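Local coordinates for protein MmeI (Methylophilus methylotrophus, PDB 5HR4) that acts as a type IIL restriction-modification enzyme on DNA, probably methylating adenine at N6 with S-adenosyl-L-methionine as methyl donor, at residues A[638-643]-A[811-816]; A[747-752]-A[758-763]; A[784-789]-A[838-843]. One frame throughout, in Å; residues are numbered along the deposited sequence.

How the interactions relate
Interactions 1 and 2 lie wholly in the target recognition domain and share one antiparallel sheet; interaction 3 joins that domain to the C-terminal domain. Interaction 1 belongs to outer strand 641-642, interaction 2 to strand 746-750 and its neighbour 763-765; a probable hydrogen bond from Tyr-811 N to Glu-751 O (2.7 Å) and packing of Met-640 on Ile-749 tie them together. Interaction 3 lies beside the sheet, farther from the DNA, where Phe-786 meets Leu-747 and Leu-789 meets Ile-762. The touching residues of 1 and 2 are all buried: 1 packs sulfur and carbon, 2 combines backbone pairing with branched apolar packing, and both carry DNA-contacting residues. Interaction 3 is purely apolar, running from a buried isoleucine to a partly exposed leucine.

Interaction 1: residues A[638-643]-A[811-816]; sequences PSMRYG and YSASLV. With nucleotides of chain B.
Met-640 reaches from just before edge strand 641-642 to Tyr-811 and Ala-813, making a Met-aromatic contact inside the target recognition domain. Its chain runs straight out, CG anti to the backbone N: the extended chi1 (178°) and chi2 carry SD between the two partners, and the bend at chi3 turns only the terminal methyl CE. SD lies 3.8 Å from CE1 of Tyr-811 and 5.1 Å from the centroid of that ring, well off its normal, so it meets the tyrosine obliquely. The Ala-813 methyl packs against CG and SD of the methionine, and Val-816 CB sits over one face of the Tyr-811 ring, toward its rim.

Beyond this buried patch both segments turn to the DNA. Arg-641 points away from the 811-816 loop, and its bent chain brings NH1 to OP2 of DA2 of chain B in a weak bond of 3.0 Å. Tyr-642 lays one ring face over C5' of DT3 of chain B, and its hydroxyl accepts a hydrogen bond from N4 of DC4 of chain B at 3.0 Å, with an N-H...O angle of 160°. N4 is a major-groove group of cytosine, so this bond is consistent with base reading. The same nucleotide is also gripped from the second segment: Ser-814 OG donates to the phosphate oxygen OP2 of DC4 at 2.9 Å.

Interaction 2: residues A[747-752]-A[758-763]; sequences LLIPET and QFIPIG. With nucleotides of chain C; nucleotides of chain B.
The flat peptide groups of Leu-748 and Gly-763 pair with each other edge to edge. Gly-763 N approaches Leu-748 O in the carbonyl plane, 3.2 Å away, while Leu-748 N meets Gly-763 O almost head-on to the carbonyl, at 2.8 Å and 173° at the oxygen. Leu-747 lays CD1 over a face of the Gly-763 carbonyl. At the other end, the puckered ring of Pro-750 meets the 758-763 loop through CD and CG, which face the carbonyl oxygen of Pro-761; CD also touches the CG2 methyls of Ile-760 and Ile-762, each at 4.2 Å. Phe-682 and Ile-683 of helix 679-683 also pack on this ring.

Next to the peptide pair, Ile-749 and Ile-762 lie side by side and point the same way. Their CG2 methyls are 3.8 Å apart, and the CG2 of Ile-760 joins them more loosely, 4.3 Å from that of Ile-749. With CG2 of Ile-762 anti to its carbonyl carbon, this branch is the one that reaches the neighbouring isoleucine.

Just past the strand, Glu-751 turns away from the loop toward the DNA, where its OE2 accepts a hydrogen bond from N4 of DC5 of chain B at 3.2 Å; this cytosine edge faces the major groove. Thr-752 packs by its backbone oxygen and side chain on the sugar of DG6 of chain C. The whole is an antiparallel hydrogen-bonded bridge, backed by a branched apolar cluster, in the sheet of a target recognition domain, with a base-contacting glutamate just past the end of a strand.

Interaction 3: residues A[784-789]-A[838-843]; sequences LIFGLL and FAILKA
Phe-786 directs its ring from helix 783-790 at helix 827-845, and Ile-840 and Leu-841 of that helix meet it in different ways, one at the edge and one obliquely. The ring swings out with CG anti to the backbone N (chi1 170°), which carries the CE2 and CZ corner across the gap between the helices. Ile-840 offers its CG2 methyl at the ring edge, near the ring plane, 4.2 Å from CE2. Leu-841 starts out at an angle to the opposite helix, yet its CD2 methyl reaches back to CZ at 3.8 Å and CE2 at 4.1 Å, approaching the ring obliquely. Both aliphatic chains thus run across the phenylalanine at a slant, and neither stacks flat upon it.

Ala-837 and Arg-844, a turn or so to each end of helix 827-845, also touch the phenylalanine. Behind Ile-840 lie Leu-865, Ala-868 and His-869 of helix 863-880, so the isoleucine joins three helices. The contact thereby links the target recognition domain with the C-terminal domain. No hydrogen bond spans the two segments: cohesion here rests on dispersion and the exclusion of water, with little directional constraint beyond the fit of a ring corner to two methyl groups.

Interaction 1: residues A[638-643]-A[811-816]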
loop_
_atom_site.group_PDB
_atom_site.type_symbol
_atom_site.label_atom_id
_atom_site.label_comp_id
_atom_site.label_asym_id
_atom_site.label_seq_id
_atom_site.Cartn_x
_atom_site.Cartn_y
_atom_site.Cartn_z
ATOM N N PRO A 638 33.945 15.060 -1.847
ATOM C CA PRO A 638 33.418 16.431 -1.819
ATOM C C PRO A 638 31.935 16.434 -1.492
ATOM O O PRO A 638 31.190 15.571 -1.960
ATOM C CB PRO A 638 33.660 16.935 -3.250
ATOM C CG PRO A 638 34.492 15.853 -3.934
ATOM C CD PRO A 638 34.161 14.590 -3.224
ATOM N N SER A 639 31.503 17.425 -0.707
ATOM C CA SER A 639 30.100 17.524 -0.319
ATOM C C SER A 639 29.192 17.622 -1.541
ATOM O O SER A 639 29.577 18.139 -2.592
ATOM C CB SER A 639 29.879 18.742 0.572
ATOM O OG SER A 639 30.754 18.715 1.675
ATOM N N MET A 640 27.975 17.113 -1.390
ATOM C CA MET A 640 26.946 17.163 -2.419
ATOM C C MET A 640 25.821 18.098 -1.983
ATOM O O MET A 640 25.547 18.258 -0.789
ATOM C CB MET A 640 26.388 15.761 -2.705
ATOM C CG MET A 640 25.271 15.710 -3.735
ATOM S SD MET A 640 24.799 14.025 -4.130
ATOM C CE MET A 640 26.299 13.459 -4.934
ATOM N N ARG A 641 25.154 18.700 -2.965
ATOM C CA ARG A 641 24.177 19.743 -2.718
ATOM C C ARG A 641 22.865 19.444 -3.433
ATOM O O ARG A 641 22.831 18.754 -4.456
ATOM C CB ARG A 641 24.732 21.096 -3.163
ATOM C CG ARG A 641 26.046 21.434 -2.496
ATOM C CD ARG A 641 25.804 22.191 -1.214
ATOM N NE ARG A 641 25.265 23.501 -1.557
ATOM C CZ ARG A 641 24.776 24.376 -0.693
ATOM N NH1 ARG A 641 24.745 24.101 0.602
ATOM N NH2 ARG A 641 24.318 25.528 -1.144
ATOM N N TYR A 642 21.785 19.994 -2.877
ATOM C CA TYR A 642 20.429 19.837 -3.390
ATOM C C TYR A 642 20.121 20.959 -4.380
ATOM O O TYR A 642 20.467 22.122 -4.142
ATOM C CB TYR A 642 19.446 19.858 -2.208
ATOM C CG TYR A 642 18.005 19.459 -2.492
ATOM C CD1 TYR A 642 17.710 18.244 -3.091
ATOM C CD2 TYR A 642 16.940 20.275 -2.119
ATOM C CE1 TYR A 642 16.408 17.858 -3.342
ATOM C CE2 TYR A 642 15.628 19.900 -2.372
ATOM C CZ TYR A 642 15.366 18.683 -2.979
ATOM O OH TYR A 642 14.066 18.259 -3.239
ATOM N N GLY A 643 19.468 20.614 -5.486
ATOM C CA GLY A 643 19.126 21.604 -6.494
ATOM C C GLY A 643 18.183 22.682 -5.963
ATOM O O GLY A 643 17.553 22.548 -4.909
ATOM N N TYR A 811 17.372 9.105 -5.759
ATOM C CA TYR A 811 18.657 9.386 -5.161
ATOM C C TYR A 811 18.466 10.336 -3.996
ATOM O O TYR A 811 17.480 11.070 -3.925
ATOM C CB TYR A 811 19.611 9.988 -6.196
ATOM C CG TYR A 811 21.059 9.860 -5.797
ATOM C CD1 TYR A 811 21.647 10.792 -4.962
ATOM C CD2 TYR A 811 21.842 8.792 -6.247
ATOM C CE1 TYR A 811 22.976 10.675 -4.579
ATOM C CE2 TYR A 811 23.180 8.661 -5.862
ATOM C CZ TYR A 811 23.737 9.605 -5.030
ATOM O OH TYR A 811 25.045 9.508 -4.626
ATOM N N SER A 812 19.410 10.315 -3.063
ATOM C CA SER A 812 19.432 11.387 -2.081
ATOM C C SER A 812 20.806 11.438 -1.439
ATOM O O SER A 812 21.348 10.400 -1.042
ATOM C CB SER A 812 18.361 11.198 -1.018
ATOM O OG SER A 812 18.796 10.222 -0.098
ATOM N N ALA A 813 21.341 12.656 -1.316
ATOM C CA ALA A 813 22.695 12.841 -0.810
ATOM C C ALA A 813 22.882 12.221 0.568
ATOM O O ALA A 813 23.895 11.559 0.820
ATOM C CB ALA A 813 23.037 14.327 -0.778
ATOM N N SER A 814 21.911 12.395 1.468
ATOM C CA SER A 814 22.117 11.949 2.840
ATOM C C SER A 814 21.976 10.436 3.020
ATOM O O SER A 814 22.491 9.896 4.007
ATOM C CB SER A 814 21.154 12.671 3.782
ATOM O OG SER A 814 19.826 12.226 3.585
ATOM N N LEU A 815 21.304 9.735 2.108
ATOM C CA LEU A 815 21.104 8.294 2.259
ATOM C C LEU A 815 22.091 7.460 1.454
ATOM O O LEU A 815 22.530 6.405 1.918
ATOM C CB LEU A 815 19.680 7.903 1.852
ATOM C CG LEU A 815 18.580 8.052 2.900
ATOM C CD1 LEU A 815 17.240 7.925 2.214
ATOM C CD2 LEU A 815 18.720 6.992 3.986
ATOM N N VAL A 816 22.443 7.906 0.255
ATOM C CA VAL A 816 23.309 7.155 -0.639
ATOM C C VAL A 816 24.738 7.654 -0.519
ATOM O O VAL A 816 25.580 7.022 0.130
ATOM C CB VAL A 816 22.828 7.290 -2.091
ATOM C CG1 VAL A 816 23.636 6.360 -2.997
ATOM C CG2 VAL A 816 21.337 7.018 -2.174
ATOM P P DT B 3 20.408 18.740 1.957
ATOM O OP1 DT B 3 20.565 17.375 2.519
ATOM O OP2 DT B 3 21.650 19.402 1.516
ATOM O "O5'" DT B 3 19.302 18.754 0.777
ATOM C "C5'" DT B 3 18.356 17.669 0.592
ATOM C "C4'" DT B 3 17.471 17.450 1.805
ATOM O "O4'" DT B 3 16.708 18.661 2.109
ATOM C "C3'" DT B 3 16.423 16.341 1.634
ATOM O "O3'" DT B 3 16.243 15.651 2.862
ATOM C "C2'" DT B 3 15.169 17.145 1.290
ATOM C "C1'" DT B 3 15.346 18.304 2.244
ATOM N N1 DT B 3 14.509 19.476 1.936
ATOM C C2 DT B 3 13.241 19.559 2.463
ATOM O O2 DT B 3 12.753 18.696 3.161
ATOM N N3 DT B 3 12.554 20.695 2.133
ATOM C C4 DT B 3 13.008 21.755 1.359
ATOM O O4 DT B 3 12.312 22.739 1.118
ATOM C C5 DT B 3 14.349 21.611 0.848
ATOM C C7 DT B 3 14.944 22.678 -0.016
ATOM C C6 DT B 3 15.028 20.491 1.160
ATOM P P DC B 4 17.129 14.377 3.253
ATOM O OP1 DC B 4 17.627 14.539 4.640
ATOM O OP2 DC B 4 18.068 14.088 2.142
ATOM O "O5'" DC B 4 16.067 13.217 3.297
ATOM C "C5'" DC B 4 15.954 12.306 2.209
ATOM C "C4'" DC B 4 14.545 11.785 2.189
ATOM O "O4'" DC B 4 13.643 12.908 2.073
ATOM C "C3'" DC B 4 14.196 10.800 1.087
ATOM O "O3'" DC B 4 13.524 9.681 1.690
ATOM C "C2'" DC B 4 13.281 11.612 0.145
ATOM C "C1'" DC B 4 12.714 12.701 1.042
ATOM N N1 DC B 4 12.502 14.039 0.362
ATOM C C2 DC B 4 11.497 14.894 0.834
ATOM O O2 DC B 4 10.790 14.523 1.776
ATOM N N3 DC B 4 11.325 16.108 0.243
ATOM C C4 DC B 4 12.112 16.473 -0.764
ATOM N N4 DC B 4 11.887 17.662 -1.319
ATOM C C5 DC B 4 13.145 15.620 -1.266
ATOM C C6 DC B 4 13.312 14.427 -0.672
ATOM P P DA B 2 22.177 24.910 3.391
ATOM O OP1 DA B 2 23.412 24.587 4.143
ATOM O OP2 DA B 2 22.294 25.260 1.954
ATOM O "O5'" DA B 2 21.081 23.720 3.464
ATOM C "C5'" DA B 2 21.046 22.811 4.585
ATOM C "C4'" DA B 2 20.003 21.701 4.397
ATOM O "O4'" DA B 2 18.677 22.166 4.773
ATOM C "C3'" DA B 2 19.857 21.119 2.977
ATOM O "O3'" DA B 2 19.758 19.697 3.075
ATOM C "C2'" DA B 2 18.530 21.725 2.508
ATOM C "C1'" DA B 2 17.764 21.686 3.814
ATOM N N9 DA B 2 16.537 22.489 3.861
ATOM C C8 DA B 2 16.315 23.728 3.318
ATOM N N7 DA B 2 15.104 24.188 3.539
ATOM C C5 DA B 2 14.497 23.182 4.290
ATOM C C6 DA B 2 13.203 23.042 4.855
ATOM N N6 DA B 2 12.244 23.960 4.751
ATOM N N1 DA B 2 12.935 21.913 5.537
ATOM C C2 DA B 2 13.885 20.990 5.644
ATOM N N3 DA B 2 15.122 21.007 5.166
ATOM C C4 DA B 2 15.366 22.139 4.492
#

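Interaction 2: residues A[747-752]-A[758-763]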
loop_
_atom_site.group_PDB
_atom_site.type_symbol
_atom_site.label_atom_id
_atom_site.label_comp_id
_atom_site.label_asym_id
_atom_site.label_seq_id
_atom_site.Cartn_x
_atom_site.Cartn_y
_atom_site.Cartn_z
ATOM N N LEU A 747 28.648 18.684 -11.462
ATOM C CA LEU A 747 28.192 17.361 -11.873
ATOM C C LEU A 747 26.780 17.131 -11.349
ATOM O O LEU A 747 26.559 17.169 -10.140
ATOM C CB LEU A 747 29.142 16.290 -11.347
ATOM C CG LEU A 747 28.740 14.828 -11.498
ATOM C CD1 LEU A 747 28.743 14.439 -12.959
ATOM C CD2 LEU A 747 29.693 13.952 -10.692
ATOM N N LEU A 748 25.840 16.882 -12.258
ATOM C CA LEU A 748 24.422 16.753 -11.942
ATOM C C LEU A 748 24.009 15.287 -11.848
ATOM O O LEU A 748 24.320 14.496 -12.746
ATOM C CB LEU A 748 23.593 17.449 -13.020
ATOM C CG LEU A 748 22.103 17.673 -12.754
ATOM C CD1 LEU A 748 21.613 18.792 -13.651
ATOM C CD2 LEU A 748 21.288 16.410 -13.007
ATOM N N ILE A 749 23.262 14.942 -10.800
ATOM C CA ILE A 749 22.698 13.608 -10.611
ATOM C C ILE A 749 21.179 13.729 -10.556
ATOM O O ILE A 749 20.649 14.390 -9.661
ATOM C CB ILE A 749 23.205 12.927 -9.329
ATOM C CG1 ILE A 749 24.738 12.944 -9.242
ATOM C CG2 ILE A 749 22.647 11.511 -9.250
ATOM C CD1 ILE A 749 25.333 14.219 -8.623
ATOM N N PRO A 750 20.434 13.120 -11.475
ATOM C CA PRO A 750 18.969 13.193 -11.406
ATOM C C PRO A 750 18.419 12.515 -10.160
ATOM O O PRO A 750 18.946 11.502 -9.693
ATOM C CB PRO A 750 18.523 12.458 -12.675
ATOM C CG PRO A 750 19.660 12.668 -13.627
ATOM C CD PRO A 750 20.896 12.590 -12.764
ATOM N N GLU A 751 17.314 13.058 -9.640
ATOM C CA GLU A 751 16.802 12.558 -8.371
ATOM C C GLU A 751 15.954 11.298 -8.549
ATOM O O GLU A 751 16.156 10.310 -7.840
ATOM C CB GLU A 751 16.006 13.649 -7.663
ATOM C CG GLU A 751 15.690 13.340 -6.207
ATOM C CD GLU A 751 14.217 13.494 -5.897
ATOM O OE1 GLU A 751 13.390 13.225 -6.803
ATOM O OE2 GLU A 751 13.890 13.886 -4.758
ATOM N N THR A 752 15.023 11.303 -9.500
ATOM C CA THR A 752 14.033 10.242 -9.661
ATOM C C THR A 752 14.071 9.757 -11.102
ATOM O O THR A 752 13.855 10.555 -12.020
ATOM C CB THR A 752 12.648 10.774 -9.296
ATOM O OG1 THR A 752 12.710 11.332 -7.978
ATOM C CG2 THR A 752 11.591 9.698 -9.332
ATOM N N GLN A 758 20.908 0.436 -15.751
ATOM C CA GLN A 758 21.909 -0.181 -14.895
ATOM C C GLN A 758 22.782 0.864 -14.221
ATOM O O GLN A 758 23.452 0.562 -13.225
ATOM C CB GLN A 758 22.766 -1.167 -15.706
ATOM N N PHE A 759 22.793 2.078 -14.762
ATOM C CA PHE A 759 23.495 3.225 -14.212
ATOM C C PHE A 759 22.535 4.405 -14.225
ATOM O O PHE A 759 21.712 4.528 -15.138
ATOM C CB PHE A 759 24.744 3.549 -15.032
ATOM C CG PHE A 759 25.578 2.349 -15.363
ATOM C CD1 PHE A 759 26.542 1.890 -14.475
ATOM C CD2 PHE A 759 25.392 1.664 -16.559
ATOM C CE1 PHE A 759 27.314 0.757 -14.773
ATOM C CE2 PHE A 759 26.162 0.540 -16.873
ATOM C CZ PHE A 759 27.124 0.090 -15.975
ATOM N N ILE A 760 22.625 5.260 -13.211
ATOM C CA ILE A 760 21.891 6.524 -13.236
ATOM C C ILE A 760 22.618 7.483 -14.167
ATOM O O ILE A 760 23.776 7.835 -13.903
ATOM C CB ILE A 760 21.750 7.134 -11.837
ATOM C CG1 ILE A 760 20.892 6.251 -10.946
ATOM C CG2 ILE A 760 21.081 8.488 -11.921
ATOM C CD1 ILE A 760 20.573 6.888 -9.629
ATOM N N PRO A 761 21.990 7.922 -15.265
ATOM C CA PRO A 761 22.629 8.914 -16.147
ATOM C C PRO A 761 22.984 10.200 -15.426
ATOM O O PRO A 761 22.101 10.984 -15.072
ATOM C CB PRO A 761 21.564 9.181 -17.220
ATOM C CG PRO A 761 20.597 8.045 -17.105
ATOM C CD PRO A 761 20.621 7.594 -15.691
ATOM N N ILE A 762 24.272 10.429 -15.211
ATOM C CA ILE A 762 24.760 11.661 -14.614
ATOM C C ILE A 762 25.656 12.384 -15.629
ATOM O O ILE A 762 26.047 11.825 -16.647
ATOM C CB ILE A 762 25.511 11.371 -13.307
ATOM C CG1 ILE A 762 26.728 10.508 -13.590
ATOM C CG2 ILE A 762 24.609 10.624 -12.340
ATOM C CD1 ILE A 762 27.432 10.125 -12.344
ATOM N N GLY A 763 25.966 13.646 -15.359
ATOM C CA GLY A 763 26.816 14.343 -16.313
ATOM C C GLY A 763 27.208 15.723 -15.830
ATOM O O GLY A 763 26.784 16.175 -14.765
ATOM P P DG C 6 12.803 9.089 -16.688
ATOM O OP1 DG C 6 12.710 9.584 -18.080
ATOM O OP2 DG C 6 13.927 8.202 -16.268
ATOM O "O5'" DG C 6 12.735 10.244 -15.562
ATOM C "C5'" DG C 6 12.600 11.579 -15.899
ATOM C "C4'" DG C 6 11.499 12.246 -15.086
ATOM O "O4'" DG C 6 10.391 11.359 -14.866
ATOM C "C3'" DG C 6 11.887 12.808 -13.720
ATOM O "O3'" DG C 6 11.367 14.086 -13.676
ATOM C "C2'" DG C 6 11.157 11.908 -12.735
ATOM C "C1'" DG C 6 9.931 11.504 -13.540
ATOM N N9 DG C 6 9.400 10.210 -13.160
ATOM C C8 DG C 6 9.931 8.993 -13.516
ATOM N N7 DG C 6 9.254 7.986 -13.063
ATOM C C5 DG C 6 8.201 8.563 -12.364
ATOM C C6 DG C 6 7.139 7.954 -11.669
ATOM O O6 DG C 6 6.920 6.752 -11.520
ATOM N N1 DG C 6 6.286 8.888 -11.099
ATOM C C2 DG C 6 6.432 10.251 -11.198
ATOM N N2 DG C 6 5.496 10.987 -10.584
ATOM N N3 DG C 6 7.427 10.845 -11.858
ATOM C C4 DG C 6 8.275 9.938 -12.410
ATOM P P DC B 5 12.994 8.423 0.839
ATOM O OP1 DC B 5 13.060 7.235 1.729
ATOM O OP2 DC B 5 13.581 8.442 -0.511
ATOM O "O5'" DC B 5 11.458 8.753 0.610
ATOM C "C5'" DC B 5 10.609 8.951 1.699
ATOM C "C4'" DC B 5 9.423 9.757 1.243
ATOM O "O4'" DC B 5 9.863 11.034 0.775
ATOM C "C3'" DC B 5 8.713 9.187 0.036
ATOM O "O3'" DC B 5 7.820 8.196 0.453
ATOM C "C2'" DC B 5 7.986 10.413 -0.537
ATOM C "C1'" DC B 5 8.816 11.584 0.008
ATOM N N1 DC B 5 9.412 12.434 -1.013
ATOM C C2 DC B 5 8.982 13.757 -1.127
ATOM O O2 DC B 5 8.081 14.150 -0.388
ATOM N N3 DC B 5 9.551 14.560 -2.056
ATOM C C4 DC B 5 10.523 14.073 -2.841
ATOM N N4 DC B 5 11.073 14.892 -3.751
ATOM C C5 DC B 5 10.973 12.721 -2.726
ATOM C C6 DC B 5 10.400 11.952 -1.800
#

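Interaction 3: residues A[784-789]-A[838-843]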
loop_
_atom_site.group_PDB
_atom_site.type_symbol
_atom_site.label_atom_id
_atom_site.label_comp_id
_atom_site.label_asym_id
_atom_site.label_seq_id
_atom_site.Cartn_x
_atom_site.Cartn_y
_atom_site.Cartn_z
ATOM N N LEU A 784 37.456 12.218 -11.654
ATOM C CA LEU A 784 37.491 11.010 -10.844
ATOM C C LEU A 784 36.135 10.736 -10.204
ATOM O O LEU A 784 35.630 9.605 -10.249
ATOM C CB LEU A 784 38.580 11.147 -9.781
ATOM C CG LEU A 784 38.520 10.194 -8.587
ATOM C CD1 LEU A 784 38.903 8.785 -8.998
ATOM C CD2 LEU A 784 39.417 10.704 -7.465
ATOM N N ILE A 785 35.524 11.767 -9.606
ATOM C CA ILE A 785 34.259 11.569 -8.900
ATOM C C ILE A 785 33.155 11.169 -9.870
ATOM O O ILE A 785 32.281 10.361 -9.530
ATOM C CB ILE A 785 33.874 12.831 -8.123
ATOM N N PHE A 786 33.187 11.715 -11.093
ATOM C CA PHE A 786 32.263 11.257 -12.126
ATOM C C PHE A 786 32.460 9.775 -12.432
ATOM O O PHE A 786 31.504 9.077 -12.795
ATOM C CB PHE A 786 32.440 12.072 -13.409
ATOM C CG PHE A 786 31.687 11.507 -14.572
ATOM C CD1 PHE A 786 30.367 11.854 -14.785
ATOM C CD2 PHE A 786 32.277 10.582 -15.418
ATOM C CE1 PHE A 786 29.651 11.324 -15.844
ATOM C CE2 PHE A 786 31.566 10.037 -16.476
ATOM C CZ PHE A 786 30.247 10.412 -16.687
ATOM N N GLY A 787 33.694 9.288 -12.342
ATOM C CA GLY A 787 33.903 7.865 -12.485
ATOM C C GLY A 787 33.269 7.110 -11.340
ATOM O O GLY A 787 32.603 6.092 -11.547
ATOM N N LEU A 788 33.431 7.627 -10.125
ATOM C CA LEU A 788 32.953 6.911 -8.953
ATOM C C LEU A 788 31.439 6.758 -8.985
ATOM O O LEU A 788 30.912 5.663 -8.770
ATOM C CB LEU A 788 33.405 7.629 -7.689
ATOM C CG LEU A 788 33.256 6.771 -6.444
ATOM C CD1 LEU A 788 34.049 5.478 -6.605
ATOM C CD2 LEU A 788 33.724 7.561 -5.238
ATOM N N LEU A 789 30.721 7.843 -9.277
ATOM C CA LEU A 789 29.261 7.789 -9.328
ATOM C C LEU A 789 28.738 7.092 -10.573
ATOM O O LEU A 789 27.551 6.763 -10.628
ATOM C CB LEU A 789 28.679 9.197 -9.268
ATOM C CG LEU A 789 29.244 10.097 -8.186
ATOM C CD1 LEU A 789 28.438 11.375 -8.152
ATOM C CD2 LEU A 789 29.227 9.390 -6.836
ATOM N N PHE A 838 36.950 9.504 -18.875
ATOM C CA PHE A 838 36.987 10.166 -20.171
ATOM C C PHE A 838 36.564 9.222 -21.288
ATOM O O PHE A 838 35.986 9.668 -22.290
ATOM C CB PHE A 838 38.381 10.740 -20.435
ATOM C CG PHE A 838 38.665 12.012 -19.682
ATOM C CD1 PHE A 838 37.956 13.172 -19.965
ATOM C CD2 PHE A 838 39.643 12.051 -18.692
ATOM C CE1 PHE A 838 38.212 14.343 -19.274
ATOM C CE2 PHE A 838 39.907 13.225 -17.995
ATOM C CZ PHE A 838 39.190 14.369 -18.285
ATOM N N ALA A 839 36.815 7.916 -21.127
ATOM C CA ALA A 839 36.381 6.957 -22.138
ATOM C C ALA A 839 34.860 6.872 -22.195
ATOM O O ALA A 839 34.279 6.795 -23.287
ATOM C CB ALA A 839 36.994 5.584 -21.867
ATOM N N ILE A 840 34.199 6.895 -21.029
ATOM C CA ILE A 840 32.738 6.998 -21.001
ATOM C C ILE A 840 32.281 8.285 -21.684
ATOM O O ILE A 840 31.442 8.262 -22.599
ATOM C CB ILE A 840 32.209 6.914 -19.556
ATOM C CG1 ILE A 840 32.365 5.501 -19.003
ATOM C CG2 ILE A 840 30.756 7.309 -19.508
ATOM C CD1 ILE A 840 32.111 5.385 -17.516
ATOM N N LEU A 841 32.827 9.426 -21.251
ATOM C CA LEU A 841 32.409 10.702 -21.829
ATOM C C LEU A 841 32.531 10.687 -23.349
ATOM O O LEU A 841 31.569 11.010 -24.061
ATOM C CB LEU A 841 33.229 11.852 -21.240
ATOM C CG LEU A 841 32.823 12.390 -19.869
ATOM C CD1 LEU A 841 33.466 13.736 -19.670
ATOM C CD2 LEU A 841 31.303 12.467 -19.711
ATOM N N LYS A 842 33.705 10.293 -23.861
ATOM C CA LYS A 842 33.899 10.224 -25.306
ATOM C C LYS A 842 32.873 9.299 -25.946
ATOM O O LYS A 842 32.234 9.660 -26.944
ATOM C CB LYS A 842 35.321 9.767 -25.630
ATOM N N ALA A 843 32.683 8.109 -25.359
ATOM C CA ALA A 843 31.720 7.143 -25.884
ATOM C C ALA A 843 30.346 7.774 -26.072
ATOM O O ALA A 843 29.663 7.512 -27.074
ATOM C CB ALA A 843 31.638 5.937 -24.944
#